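Local atomic coordinates of putative ATP-grasp superfamily protein (Archaeoglobus fulgidus, PDB entry 3DF7), a protein that is of unknown function but probably binds ATP and a metal ion. Residues D80-L83 and L84-L87; L114-K117 and L118-E121. All blocks are in the same frame, centred on the assembly; numbering follows the deposited sequence.

Interaction 1: residues D80-L83 and L84-L87; sequences DDFL and LYTL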
loop_
_atom_site.group_PDB
_atom_site.type_symbol
_atom_site.label_atom_id
_atom_site.label_comp_id
_atom_site.label_asym_id
_atom_site.label_seq_id
_atom_site.Cartn_x
_atom_site.Cartn_y
_atom_site.Cartn_z
ATOM N N ASP A 80 2.607 -2.090 10.744
ATOM C CA ASP A 80 2.545 -1.905 12.196
ATOM C C ASP A 80 2.983 -3.106 13.015
ATOM O O ASP A 80 2.491 -4.217 12.818
ATOM C CB ASP A 80 1.122 -1.528 12.617
ATOM C CG ASP A 80 0.670 -0.214 12.024
ATOM O OD1 ASP A 80 0.782 -0.048 10.793
ATOM O OD2 ASP A 80 0.198 0.651 12.792
ATOM N N ASP A 81 3.897 -2.858 13.950
ATOM C CA ASP A 81 4.419 -3.889 14.841
ATOM C C ASP A 81 4.875 -5.148 14.110
ATOM O O ASP A 81 4.772 -6.255 14.640
ATOM C CB ASP A 81 3.372 -4.260 15.894
ATOM C CG ASP A 81 2.932 -3.069 16.722
ATOM O OD1 ASP A 81 3.808 -2.308 17.192
ATOM O OD2 ASP A 81 1.707 -2.896 16.911
ATOM N N PHE A 82 5.381 -4.965 12.894
ATOM C CA PHE A 82 5.880 -6.067 12.079
ATOM C C PHE A 82 4.831 -7.123 11.738
ATOM O O PHE A 82 5.159 -8.291 11.542
ATOM C CB PHE A 82 7.078 -6.712 12.779
ATOM C CG PHE A 82 8.274 -5.809 12.865
ATOM C CD1 PHE A 82 9.027 -5.528 11.731
ATOM C CD2 PHE A 82 8.611 -5.188 14.063
ATOM C CE1 PHE A 82 10.100 -4.633 11.786
ATOM C CE2 PHE A 82 9.681 -4.292 14.129
ATOM C CZ PHE A 82 10.425 -4.017 12.983
ATOM N N LEU A 83 3.573 -6.702 11.653
ATOM C CA LEU A 83 2.483 -7.614 11.320
ATOM C C LEU A 83 2.627 -8.136 9.892
ATOM O O LEU A 83 2.595 -9.345 9.664
ATOM C CB LEU A 83 1.139 -6.902 11.481
ATOM C CG LEU A 83 -0.118 -7.674 11.083
ATOM C CD1 LEU A 83 -0.238 -8.948 11.920
ATOM C CD2 LEU A 83 -1.336 -6.783 11.287
ATOM N N LEU A 84 2.778 -7.228 8.930
ATOM C CA LEU A 84 2.933 -7.631 7.539
ATOM C C LEU A 84 4.132 -8.569 7.432
ATOM O O LEU A 84 4.087 -9.583 6.736
ATOM C CB LEU A 84 3.147 -6.407 6.642
ATOM C CG LEU A 84 3.417 -6.724 5.165
ATOM C CD1 LEU A 84 2.202 -7.419 4.558
ATOM C CD2 LEU A 84 3.730 -5.445 4.398
ATOM N N TYR A 85 5.202 -8.221 8.135
ATOM C CA TYR A 85 6.415 -9.025 8.138
ATOM C C TYR A 85 6.168 -10.459 8.617
ATOM O O TYR A 85 6.482 -11.422 7.908
ATOM C CB TYR A 85 7.474 -8.370 9.032
ATOM C CG TYR A 85 8.658 -9.266 9.323
ATOM C CD1 TYR A 85 9.640 -9.493 8.360
ATOM C CD2 TYR A 85 8.770 -9.922 10.548
ATOM C CE1 TYR A 85 10.707 -10.358 8.609
ATOM C CE2 TYR A 85 9.828 -10.789 10.806
ATOM C CZ TYR A 85 10.791 -11.002 9.834
ATOM O OH TYR A 85 11.834 -11.864 10.083
ATOM N N THR A 86 5.596 -10.603 9.810
ATOM C CA THR A 86 5.359 -11.933 10.364
ATOM C C THR A 86 4.396 -12.778 9.539
ATOM O O THR A 86 4.620 -13.976 9.351
ATOM C CB THR A 86 4.865 -11.851 11.829
ATOM O OG1 THR A 86 3.587 -11.206 11.883
ATOM C CG2 THR A 86 5.854 -11.056 12.662
ATOM N N LEU A 87 3.337 -12.156 9.027
ATOM C CA LEU A 87 2.369 -12.886 8.222
ATOM C C LEU A 87 3.015 -13.392 6.941
ATOM O O LEU A 87 2.814 -14.543 6.542
ATOM C CB LEU A 87 1.170 -11.995 7.892
ATOM C CG LEU A 87 0.276 -11.626 9.079
ATOM C CD1 LEU A 87 -0.747 -10.590 8.647
ATOM C CD2 LEU A 87 -0.416 -12.874 9.612
#
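Phe82 and Leu83 open the helix 83-92 by giving their carbonyls to the turn above: Thr86 N donates to Phe82 O at 2.9 Å, with the donor tilted 26° from the carbonyl plane, and Leu87 N donates to Leu83 O at 3.0 Å. This is the N-terminal turn of the helix that follows strand 72-76 of the parallel sheet, within the range assigned to the pre-ATP-grasp domain. Phe82 is the N-cap residue, and the chain enters through a turn closed by Leu83 N to Asp80 O.

One side of this first turn is apolar. The side chains of Leu83 and Leu87 lie slantwise against each other, CD1 of Leu83 3.7 Å from CD1 of Leu87. Leu83 lies against Pro78, whereas Leu87 and the buried Leu84 pack on Ile75 of strand 72-76. Phe82 and Tyr85 meet near their roots, Tyr85 CB coming to the edge of the Phe82 ring, near its plane. The Tyr85 ring runs off to helix 102-108, where it packs on Ser102, Ile105 and Ala106. Thr86 places OG1 between its backbone N and carbonyl carbon (chi1 65°), which turns the hydroxyl back toward the preceding turn.

Leucine therefore suits positions 84 and 87, which meet the sheet. On the exposed side the two amide bonds are well defined, while the threonine hydroxyl lies near both carbonyls, its OG1 3.1 Å from Leu83 O and 3.3 Å from Phe82 O.

Interaction 2: residues L114-K117 and L118-E121; sequences LYKK and LRGE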
loop_
_atom_site.group_PDB
_atom_site.type_symbol
_atom_site.label_atom_id
_atom_site.label_comp_id
_atom_site.label_asym_id
_atom_site.label_seq_id
_atom_site.Cartn_x
_atom_site.Cartn_y
_atom_site.Cartn_z
ATOM N N LEU A 114 14.831 1.744 7.073
ATOM C CA LEU A 114 14.647 2.146 5.682
ATOM C C LEU A 114 15.480 3.387 5.385
ATOM O O LEU A 114 16.079 3.498 4.320
ATOM C CB LEU A 114 13.170 2.424 5.381
ATOM C CG LEU A 114 12.867 2.837 3.934
ATOM C CD1 LEU A 114 13.397 1.780 2.967
ATOM C CD2 LEU A 114 11.371 3.021 3.758
ATOM N N TYR A 115 15.515 4.321 6.329
ATOM C CA TYR A 115 16.300 5.539 6.155
ATOM C C TYR A 115 17.773 5.196 5.895
ATOM O O TYR A 115 18.382 5.692 4.944
ATOM C CB TYR A 115 16.185 6.418 7.403
ATOM C CG TYR A 115 17.248 7.493 7.493
ATOM C CD1 TYR A 115 17.309 8.528 6.559
ATOM C CD2 TYR A 115 18.202 7.467 8.512
ATOM C CE1 TYR A 115 18.298 9.515 6.640
ATOM C CE2 TYR A 115 19.191 8.442 8.597
ATOM C CZ TYR A 115 19.233 9.460 7.662
ATOM O OH TYR A 115 20.217 10.420 7.752
ATOM N N LYS A 116 18.345 4.343 6.738
ATOM C CA LYS A 116 19.748 3.965 6.570
ATOM C C LYS A 116 19.976 3.207 5.268
ATOM O O LYS A 116 21.043 3.300 4.662
ATOM C CB LYS A 116 20.222 3.116 7.755
ATOM C CG LYS A 116 20.097 3.821 9.096
ATOM C CD LYS A 116 20.813 3.064 10.216
ATOM C CE LYS A 116 20.231 1.682 10.433
ATOM N NZ LYS A 116 20.927 0.967 11.543
ATOM N N LYS A 117 18.966 2.462 4.832
ATOM C CA LYS A 117 19.079 1.689 3.602
ATOM C C LYS A 117 19.079 2.588 2.365
ATOM O O LYS A 117 19.841 2.365 1.428
ATOM C CB LYS A 117 17.921 0.691 3.499
ATOM C CG LYS A 117 18.090 -0.357 2.407
ATOM C CD LYS A 117 19.083 -1.429 2.833
ATOM C CE LYS A 117 19.319 -2.448 1.733
ATOM N NZ LYS A 117 20.028 -1.853 0.567
ATOM N N LEU A 118 18.240 3.619 2.381
ATOM C CA LEU A 118 18.109 4.524 1.239
ATOM C C LEU A 118 18.987 5.777 1.160
ATOM O O LEU A 118 19.353 6.203 0.060
ATOM C CB LEU A 118 16.653 4.981 1.121
ATOM C CG LEU A 118 15.567 3.910 1.001
ATOM C CD1 LEU A 118 14.199 4.579 1.002
ATOM C CD2 LEU A 118 15.774 3.102 -0.267
ATOM N N ARG A 119 19.323 6.362 2.307
ATOM C CA ARG A 119 20.071 7.623 2.341
ATOM C C ARG A 119 21.213 7.861 1.359
ATOM O O ARG A 119 21.367 8.979 0.862
ATOM C CB ARG A 119 20.559 7.923 3.763
ATOM C CG ARG A 119 21.498 6.907 4.355
ATOM C CD ARG A 119 21.974 7.372 5.722
ATOM N NE ARG A 119 22.680 6.317 6.435
ATOM C CZ ARG A 119 23.135 6.429 7.677
ATOM N NH1 ARG A 119 22.961 7.557 8.351
ATOM N NH2 ARG A 119 23.747 5.404 8.248
ATOM N N GLY A 120 22.012 6.844 1.067
ATOM C CA GLY A 120 23.110 7.057 0.139
ATOM C C GLY A 120 22.792 6.673 -1.293
ATOM O O GLY A 120 23.654 6.749 -2.171
ATOM N N GLU A 121 21.545 6.291 -1.541
ATOM C CA GLU A 121 21.135 5.848 -2.869
ATOM C C GLU A 121 20.038 6.673 -3.533
ATOM O O GLU A 121 19.882 6.633 -4.754
ATOM C CB GLU A 121 20.687 4.396 -2.778
ATOM C CG GLU A 121 21.767 3.468 -2.263
ATOM C CD GLU A 121 22.661 2.960 -3.370
ATOM O OE1 GLU A 121 22.950 3.731 -4.315
ATOM O OE2 GLU A 121 23.076 1.786 -3.292
HETATM O O HOH W 1 22.495 3.954 2.303
#
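The C-terminal end of helix 111-118 is where this contact lies, its last turn running out through Arg119 and Gly120 into the loop that leads to strand 127-128. Leu118 N donates to Leu114 O at 2.9 Å and Arg119 N to Tyr115 O, also at 2.9 Å, both in helical i to i+4 fashion. Beyond them a water takes over: it donates to Lys116 O at 2.8 Å and accepts from Gly120 N at 3.2 Å, bridging the positions that a further helical bond would join.

On the buried side Leu118 CD1 meets Leu114 CD1 at 3.5 Å, and both leucines press on Ile245 of strand 240-246. The outer side belongs to Arg119. Its CG sits between the backbone N and the carbonyl carbon (chi1 61°), and from there the extended chain runs back across the preceding turn. Its CD lies over one face of the Tyr115 ring, 3.9 Å above the plane and toward the rim. The guanidinium is turned 57° from that ring, NH1 of Arg119 being 3.9 Å from CE2 of Tyr115, while Lys116 CG lies over one guanidinium face. Lys117 bends instead toward Cys222, whose carbonyl oxygen accepts a hydrogen bond from NZ.

Leucine thus suits the side packed on the sheet, and arginine the surface, where its methylenes can lie on an aromatic ring. NZ of Lys116 stays 6.2 Å from NH2 of Arg119; its long, weak ion pair with Glu113 may partly offset the like charge.

Overall arrangement
Interaction 1 begins one helix and interaction 2 ends another: residues 80-87 lead into helix 83-92, while helix 111-118 finishes within residues 114-121. Their centres are 21 Å apart and their nearest atoms about 9 Å, so they do not touch. Interaction 1 sends Leu84 and Leu87 onto strand 72-76 of the parallel sheet; interaction 2 sends Leu114 and Leu118 onto strand 240-246 of the antiparallel one. Helix 102-108, which receives Tyr85, lies between them in sequence. Interaction 1 also reaches the later part of the chain, since Asp80 is hydrogen-bonded to Cys144, which adjoins the unmodelled residues 145-148, and Asp81 to Thr142, close by.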